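Putative lipoprotein (Bacteroides thetaiotaomicron, PDB 4OZO) probably hydrolyses alpha-L-fucosyl linkages as a family 29 glycoside hydrolase, and here holds a thio-galactoside in its barrel domain. Local coordinates at residues G121-P126 with W164-G169; R207-E212 with E253-I258. All blocks are in the same frame, centred on the assembly; numbering follows the deposited sequence.

Contact 1. Residues G121-P126 with W164-G169; sequences GIYLGP and WWDGAG. With OTN (2-nitrophenyl 1-thio-beta-D-galactopyranoside), chain E; GOL (glycerol), chain C.
Tyr123 overlaps the indole of Trp164 only slightly: the ring planes lie 18° from parallel but are slid apart, with CD1 of Tyr123 3.4 Å from CE3 of Trp164. Beyond this contact the phenol hydroxyl of Tyr123 donates to OD2 of Asp166 (2.6 Å), reaching the oxygen's anti lone pair, with ring and carboxylate planes 80° apart. A glycerol hydroxyl, O2, bonds to the same Tyr123 OH. Strands 119-124 and 162-164 are parallel neighbours in the eight-stranded TIM barrel, joined here by Trp164 N to Ile122 O (2.9 Å), and the chain after Trp164 forms the loop that meets the sugar. With CG of Asp166 anti to its own nitrogen (chi1 -163°), the carboxylate lies between tyrosine and galactoside. Its OD1 accepts Ala168 N (3.0 Å) from above the carboxylate plane, making an Asx turn, while Gly167 N donates to O4 of the thio-galactoside (3.0 Å). Replacing Asp166 with alanine would probably leave the Tyr123 hydroxyl and Ala168 N without their acceptor and the turn less fixed beside the ligand. Pro126 packs behind, its CG 4.1 Å from CB of Trp165 and 3.3 Å from O of Asp166.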
loop_
_atom_site.group_PDB
_atom_site.type_symbol
_atom_site.label_atom_id
_atom_site.label_comp_id
_atom_site.label_asym_id
_atom_site.label_seq_id
_atom_site.Cartn_x
_atom_site.Cartn_y
_atom_site.Cartn_z
ATOM N N GLY A 121 2.782 -23.515 5.347
ATOM C CA GLY A 121 2.262 -24.249 6.480
ATOM C C GLY A 121 0.814 -24.625 6.220
ATOM O O GLY A 121 0.146 -24.027 5.362
ATOM N N ILE A 122 0.325 -25.612 6.966
ATOM C CA ILE A 122 -0.992 -26.162 6.738
ATOM C C ILE A 122 -1.851 -26.160 7.997
ATOM O O ILE A 122 -1.407 -26.575 9.051
ATOM C CB ILE A 122 -0.871 -27.596 6.210
ATOM C CG1 ILE A 122 -0.189 -27.580 4.839
ATOM C CG2 ILE A 122 -2.235 -28.251 6.111
ATOM C CD1 ILE A 122 -0.980 -26.816 3.752
ATOM N N TYR A 123 -3.080 -25.667 7.871
ATOM C CA TYR A 123 -4.105 -25.778 8.906
ATOM C C TYR A 123 -5.074 -26.861 8.446
ATOM O O TYR A 123 -5.787 -26.682 7.453
ATOM C CB TYR A 123 -4.819 -24.430 9.062
ATOM C CG TYR A 123 -6.062 -24.368 9.948
ATOM C CD1 TYR A 123 -6.107 -23.510 11.042
ATOM C CD2 TYR A 123 -7.206 -25.104 9.654
ATOM C CE1 TYR A 123 -7.237 -23.413 11.837
ATOM C CE2 TYR A 123 -8.339 -25.024 10.441
ATOM C CZ TYR A 123 -8.351 -24.181 11.534
ATOM O OH TYR A 123 -9.483 -24.094 12.318
ATOM N N LEU A 124 -5.094 -27.979 9.169
ATOM C CA LEU A 124 -5.964 -29.112 8.850
ATOM C C LEU A 124 -6.915 -29.378 10.019
ATOM O O LEU A 124 -6.536 -30.009 11.004
ATOM C CB LEU A 124 -5.127 -30.359 8.519
ATOM C CG LEU A 124 -5.879 -31.636 8.082
ATOM C CD1 LEU A 124 -6.730 -31.377 6.845
ATOM C CD2 LEU A 124 -4.929 -32.826 7.844
ATOM N N GLY A 125 -8.146 -28.885 9.903
ATOM C CA GLY A 125 -9.120 -28.949 10.989
ATOM C C GLY A 125 -9.309 -30.313 11.640
ATOM O O GLY A 125 -9.742 -31.264 10.983
ATOM N N PRO A 126 -8.955 -30.426 12.934
ATOM C CA PRO A 126 -9.179 -31.665 13.695
ATOM C C PRO A 126 -10.666 -31.989 13.831
ATOM O O PRO A 126 -11.086 -33.080 13.457
ATOM C CB PRO A 126 -8.565 -31.353 15.067
ATOM C CG PRO A 126 -7.526 -30.292 14.784
ATOM C CD PRO A 126 -8.127 -29.457 13.677
ATOM N N TRP A 164 -1.137 -26.761 11.957
ATOM C CA TRP A 164 -1.954 -26.044 12.927
ATOM C C TRP A 164 -3.123 -26.912 13.340
ATOM O O TRP A 164 -3.914 -27.357 12.493
ATOM C CB TRP A 164 -2.493 -24.751 12.311
ATOM C CG TRP A 164 -2.355 -23.525 13.159
ATOM C CD1 TRP A 164 -1.223 -22.774 13.342
ATOM C CD2 TRP A 164 -3.390 -22.876 13.909
ATOM N NE1 TRP A 164 -1.488 -21.711 14.171
ATOM C CE2 TRP A 164 -2.809 -21.740 14.528
ATOM C CE3 TRP A 164 -4.748 -23.143 14.123
ATOM C CZ2 TRP A 164 -3.532 -20.880 15.342
ATOM C CZ3 TRP A 164 -5.471 -22.283 14.931
ATOM C CH2 TRP A 164 -4.857 -21.162 15.532
ATOM N N TRP A 165 -3.231 -27.143 14.644
ATOM C CA TRP A 165 -4.323 -27.920 15.200
ATOM C C TRP A 165 -5.201 -27.037 16.086
ATOM O O TRP A 165 -4.965 -26.897 17.283
ATOM C CB TRP A 165 -3.781 -29.128 15.979
ATOM C CG TRP A 165 -3.210 -30.182 15.090
ATOM C CD1 TRP A 165 -3.447 -30.338 13.755
ATOM C CD2 TRP A 165 -2.296 -31.225 15.460
ATOM N NE1 TRP A 165 -2.746 -31.422 13.270
ATOM C CE2 TRP A 165 -2.031 -31.982 14.297
ATOM C CE3 TRP A 165 -1.672 -31.590 16.658
ATOM C CZ2 TRP A 165 -1.175 -33.084 14.300
ATOM C CZ3 TRP A 165 -0.819 -32.692 16.657
ATOM C CH2 TRP A 165 -0.578 -33.421 15.482
ATOM N N ASP A 166 -6.204 -26.429 15.465
ATOM C CA ASP A 166 -7.257 -25.701 16.158
ATOM C C ASP A 166 -7.929 -26.622 17.178
ATOM O O ASP A 166 -8.152 -27.807 16.907
ATOM C CB ASP A 166 -8.289 -25.232 15.127
ATOM C CG ASP A 166 -9.201 -24.145 15.657
ATOM O OD1 ASP A 166 -9.361 -24.032 16.891
ATOM O OD2 ASP A 166 -9.760 -23.399 14.826
ATOM N N GLY A 167 -8.267 -26.076 18.340
ATOM C CA GLY A 167 -8.859 -26.874 19.399
ATOM C C GLY A 167 -10.364 -26.761 19.509
ATOM O O GLY A 167 -10.983 -27.478 20.295
ATOM N N ALA A 168 -10.954 -25.863 18.730
ATOM C CA ALA A 168 -12.407 -25.723 18.720
ATOM C C ALA A 168 -13.104 -27.053 18.363
ATOM O O ALA A 168 -12.770 -27.704 17.368
ATOM C CB ALA A 168 -12.839 -24.594 17.777
ATOM N N GLY A 169 -14.051 -27.461 19.203
ATOM C CA GLY A 169 -14.812 -28.677 18.979
ATOM C C GLY A 169 -13.987 -29.951 18.949
ATOM O O GLY A 169 -14.491 -30.991 18.551
HETATM O "O2'" OTN E . -15.861 -19.716 21.018
HETATM N "N1'" OTN E . -14.551 -20.301 20.778
HETATM O "O3'" OTN E . -14.449 -21.631 20.543
HETATM C "C2'" OTN E . -13.496 -19.466 20.778
HETATM C "C3'" OTN E . -13.723 -18.124 21.073
HETATM C "C4'" OTN E . -12.684 -17.209 21.093
HETATM C "C5'" OTN E . -11.395 -17.640 20.834
HETATM C "C6'" OTN E . -11.162 -18.981 20.560
HETATM C "C1'" OTN E . -12.190 -19.916 20.551
HETATM S S01 OTN E . -11.760 -21.564 20.155
HETATM C C1 OTN E . -9.980 -21.537 20.330
HETATM O O5 OTN E . -9.268 -20.929 19.196
HETATM C C5 OTN E . -7.853 -20.975 19.433
HETATM C C6 OTN E . -7.152 -20.317 18.244
HETATM O O6 OTN E . -7.589 -18.961 18.128
HETATM C C4 OTN E . -7.371 -22.424 19.578
HETATM O O4 OTN E . -7.672 -23.172 18.396
HETATM C C3 OTN E . -8.114 -23.025 20.737
HETATM O O3 OTN E . -7.717 -24.405 20.984
HETATM C C2 OTN E . -9.597 -22.970 20.419
HETATM O O2 OTN E . -10.245 -23.541 21.537
HETATM C C1 GOL C . -11.963 -19.416 12.667
HETATM O O1 GOL C . -13.158 -20.048 12.924
HETATM C C2 GOL C . -10.864 -20.208 13.262
HETATM O O2 GOL C . -10.530 -21.257 12.434
HETATM C C3 GOL C . -9.679 -19.344 13.467
HETATM O O3 GOL C . -8.897 -19.954 14.429
#

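Contact 2. Residues R207-E212 with E253-I258; sequences RWMGNE and ETDVSI. With OTN (2-nitrophenyl 1-thio-beta-D-galactopyranoside), chain E.
Trp208 and Asp255 meet with the indole and carboxylate planes 66° apart, the NE1 edge of the ring turned to the acid. NE1 makes a weak, strongly bent hydrogen bond to OD1 of Asp255 (2.9 Å) and a second weak one to O of Asn211 (3.2 Å), so the one N-H is divided between two acceptors, neither met squarely. The backbone nitrogens of Gly210 and Asn211 lie over one face of this indole, as the chain turns back beneath it. The opposite face carries the galactose ring of the ligand, with C5 of the sugar over the ring centre, 3.4 Å from CE2 of Trp208, and C3 out beyond the CE3-CZ3 side.

Asp255 has CG between its backbone N and carbonyl carbon (chi1 61°), which sets OD1 at the indole edge and OD2 at the sugar's O6 (2.6 Å). Glu212, extended beyond CG, brings OE2 to that same hydroxyl from the other segment. The O6 hydroxyl thus lies between two carboxylates, OE2 of Glu212 and OD2 of Asp255 being 4.0 Å apart; OE1 of Glu212 is bonded to Trp262.

Farther from the sugar, the bent side chain of Met209 crosses Thr254 at about a right angle, CG lying 3.5 Å from OG1, whose hydrogen bond is with OG of Ser290. A water lies 2.8 Å from O of Asn211 and also reaches O of Asp255. The backbone joins at Glu253 N to Arg207 O (2.9 Å), linking strands 206-207 and 253-257 and so closing the TIM barrel. An aromatic platform under a sugar ring, with acidic side chains at its hydroxyls, at the C-terminal mouth of a TIM barrel is the familiar form of a glycoside hydrolase pocket, here occupied by a thio-galactoside.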
loop_
_atom_site.group_PDB
_atom_site.type_symbol
_atom_site.label_atom_id
_atom_site.label_comp_id
_atom_site.label_asym_id
_atom_site.label_seq_id
_atom_site.Cartn_x
_atom_site.Cartn_y
_atom_site.Cartn_z
ATOM N N ARG A 207 2.234 -23.002 21.569
ATOM C CA ARG A 207 0.929 -23.025 22.206
ATOM C C ARG A 207 0.072 -21.831 21.795
ATOM O O ARG A 207 0.576 -20.810 21.339
ATOM C CB ARG A 207 1.098 -22.988 23.728
ATOM C CG ARG A 207 1.648 -21.654 24.272
ATOM C CD ARG A 207 1.707 -21.637 25.783
ATOM N NE ARG A 207 1.767 -20.293 26.357
ATOM C CZ ARG A 207 2.884 -19.712 26.789
ATOM N NH1 ARG A 207 4.044 -20.354 26.711
ATOM N NH2 ARG A 207 2.847 -18.491 27.300
ATOM N N TRP A 208 -1.233 -21.954 21.988
ATOM C CA TRP A 208 -2.104 -20.805 21.907
ATOM C C TRP A 208 -1.853 -19.922 23.131
ATOM O O TRP A 208 -1.236 -20.368 24.104
ATOM C CB TRP A 208 -3.570 -21.248 21.878
ATOM C CG TRP A 208 -4.512 -20.123 21.589
ATOM C CD1 TRP A 208 -4.287 -19.043 20.774
ATOM C CD2 TRP A 208 -5.819 -19.947 22.129
ATOM N NE1 TRP A 208 -5.382 -18.222 20.764
ATOM C CE2 TRP A 208 -6.338 -18.751 21.591
ATOM C CE3 TRP A 208 -6.613 -20.694 23.007
ATOM C CZ2 TRP A 208 -7.611 -18.283 21.902
ATOM C CZ3 TRP A 208 -7.880 -20.223 23.320
ATOM C CH2 TRP A 208 -8.365 -19.032 22.772
ATOM N N MET A 209 -2.345 -18.684 23.094
ATOM C CA MET A 209 -2.182 -17.761 24.211
ATOM C C MET A 209 -3.492 -17.168 24.734
ATOM O O MET A 209 -3.485 -16.128 25.390
ATOM C CB MET A 209 -1.174 -16.656 23.881
ATOM C CG MET A 209 -1.160 -16.205 22.412
ATOM S SD MET A 209 -2.739 -15.610 21.778
ATOM C CE MET A 209 -2.991 -14.100 22.715
ATOM N N GLY A 210 -4.611 -17.829 24.449
ATOM C CA GLY A 210 -5.836 -17.556 25.179
ATOM C C GLY A 210 -6.838 -16.555 24.641
ATOM O O GLY A 210 -7.962 -16.481 25.140
ATOM N N ASN A 211 -6.455 -15.777 23.639
ATOM C CA ASN A 211 -7.418 -14.887 23.010
ATOM C C ASN A 211 -7.109 -14.686 21.533
ATOM O O ASN A 211 -6.090 -15.156 21.025
ATOM C CB ASN A 211 -7.499 -13.536 23.733
ATOM C CG ASN A 211 -6.194 -12.745 23.649
ATOM O OD1 ASN A 211 -5.910 -12.086 22.648
ATOM N ND2 ASN A 211 -5.397 -12.810 24.709
ATOM N N GLU A 212 -8.000 -13.985 20.849
ATOM C CA GLU A 212 -7.836 -13.750 19.429
ATOM C C GLU A 212 -7.869 -12.256 19.176
ATOM O O GLU A 212 -8.403 -11.798 18.172
ATOM C CB GLU A 212 -8.933 -14.467 18.637
ATOM C CG GLU A 212 -8.817 -15.981 18.686
ATOM C CD GLU A 212 -9.918 -16.682 17.901
ATOM O OE1 GLU A 212 -10.886 -16.001 17.490
ATOM O OE2 GLU A 212 -9.811 -17.912 17.691
ATOM N N GLU A 253 2.043 -18.490 20.370
ATOM C CA GLU A 253 1.839 -17.958 19.031
ATOM C C GLU A 253 0.538 -17.181 19.007
ATOM O O GLU A 253 -0.523 -17.747 19.255
ATOM C CB GLU A 253 1.780 -19.091 18.017
ATOM C CG GLU A 253 1.782 -18.625 16.593
ATOM C CD GLU A 253 1.568 -19.758 15.629
ATOM O OE1 GLU A 253 2.570 -20.300 15.113
ATOM O OE2 GLU A 253 0.395 -20.109 15.396
ATOM N N THR A 254 0.623 -15.883 18.717
ATOM C CA THR A 254 -0.536 -14.991 18.797
ATOM C C THR A 254 -1.269 -14.863 17.463
ATOM O O THR A 254 -0.685 -14.446 16.469
ATOM C CB THR A 254 -0.112 -13.589 19.269
ATOM O OG1 THR A 254 0.499 -13.695 20.557
ATOM C CG2 THR A 254 -1.301 -12.672 19.367
ATOM N N ASP A 255 -2.550 -15.215 17.444
ATOM C CA ASP A 255 -3.311 -15.229 16.193
ATOM C C ASP A 255 -4.408 -14.180 16.187
ATOM O O ASP A 255 -5.155 -14.042 17.146
ATOM C CB ASP A 255 -3.887 -16.626 15.907
ATOM C CG ASP A 255 -4.851 -17.120 16.997
ATOM O OD1 ASP A 255 -4.472 -17.105 18.198
ATOM O OD2 ASP A 255 -5.986 -17.538 16.646
ATOM N N VAL A 256 -4.504 -13.423 15.108
ATOM C CA VAL A 256 -5.518 -12.380 15.025
ATOM C C VAL A 256 -5.878 -12.155 13.556
ATOM O O VAL A 256 -5.066 -12.393 12.655
ATOM C CB VAL A 256 -5.022 -11.073 15.727
ATOM C CG1 VAL A 256 -3.745 -10.590 15.099
ATOM C CG2 VAL A 256 -6.080 -9.973 15.728
ATOM N N SER A 257 -7.107 -11.730 13.297
ATOM C CA SER A 257 -7.470 -11.390 11.931
ATOM C C SER A 257 -7.374 -9.894 11.681
ATOM O O SER A 257 -7.678 -9.082 12.556
ATOM C CB SER A 257 -8.870 -11.888 11.585
ATOM O OG SER A 257 -9.147 -11.678 10.210
ATOM N N ILE A 258 -6.970 -9.539 10.468
ATOM C CA ILE A 258 -6.859 -8.149 10.079
ATOM C C ILE A 258 -8.260 -7.579 9.907
ATOM O O ILE A 258 -8.455 -6.364 9.752
ATOM C CB ILE A 258 -6.014 -8.009 8.782
ATOM C CG1 ILE A 258 -5.426 -6.595 8.643
ATOM C CG2 ILE A 258 -6.802 -8.411 7.550
ATOM C CD1 ILE A 258 -4.313 -6.523 7.609
HETATM O "O2'" OTN E . -15.861 -19.716 21.018
HETATM N "N1'" OTN E . -14.551 -20.301 20.778
HETATM O "O3'" OTN E . -14.449 -21.631 20.543
HETATM C "C2'" OTN E . -13.496 -19.466 20.778
HETATM C "C3'" OTN E . -13.723 -18.124 21.073
HETATM C "C4'" OTN E . -12.684 -17.209 21.093
HETATM C "C5'" OTN E . -11.395 -17.640 20.834
HETATM C "C6'" OTN E . -11.162 -18.981 20.560
HETATM C "C1'" OTN E . -12.190 -19.916 20.551
HETATM S S01 OTN E . -11.760 -21.564 20.155
HETATM C C1 OTN E . -9.980 -21.537 20.330
HETATM O O5 OTN E . -9.268 -20.929 19.196
HETATM C C5 OTN E . -7.853 -20.975 19.433
HETATM C C6 OTN E . -7.152 -20.317 18.244
HETATM O O6 OTN E . -7.589 -18.961 18.128
HETATM C C4 OTN E . -7.371 -22.424 19.578
HETATM O O4 OTN E . -7.672 -23.172 18.396
HETATM C C3 OTN E . -8.114 -23.025 20.737
HETATM O O3 OTN E . -7.717 -24.405 20.984
HETATM C C2 OTN E . -9.597 -22.970 20.419
HETATM O O2 OTN E . -10.245 -23.541 21.537
HETATM O O HOH W 1 -4.747 -13.219 19.570
#

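Overall arrangement
Contacts 1 and 2 follow one another along the chain, belong to the same parallel barrel sheet and have centres about 13 Å apart. They meet directly where NE1 of Trp164 probably hydrogen-bonds to OE2 of Glu253 (2.8 Å), while CH2 of Trp164 packs 4.0 Å from OD2 of Asp255. Phe195, on strand 193-196, helps bridge them, stacking on Trp164 and touching Trp208. Both contacts hold the thio-galactoside: the loop of contact 1 meets O4, whereas contact 2 supports the ring face and receives O6. Glu232 adds a further hydrogen bond to the ligand. The two contacts thus line one pocket, consistent with the active site expected of a family 29 fucosidase.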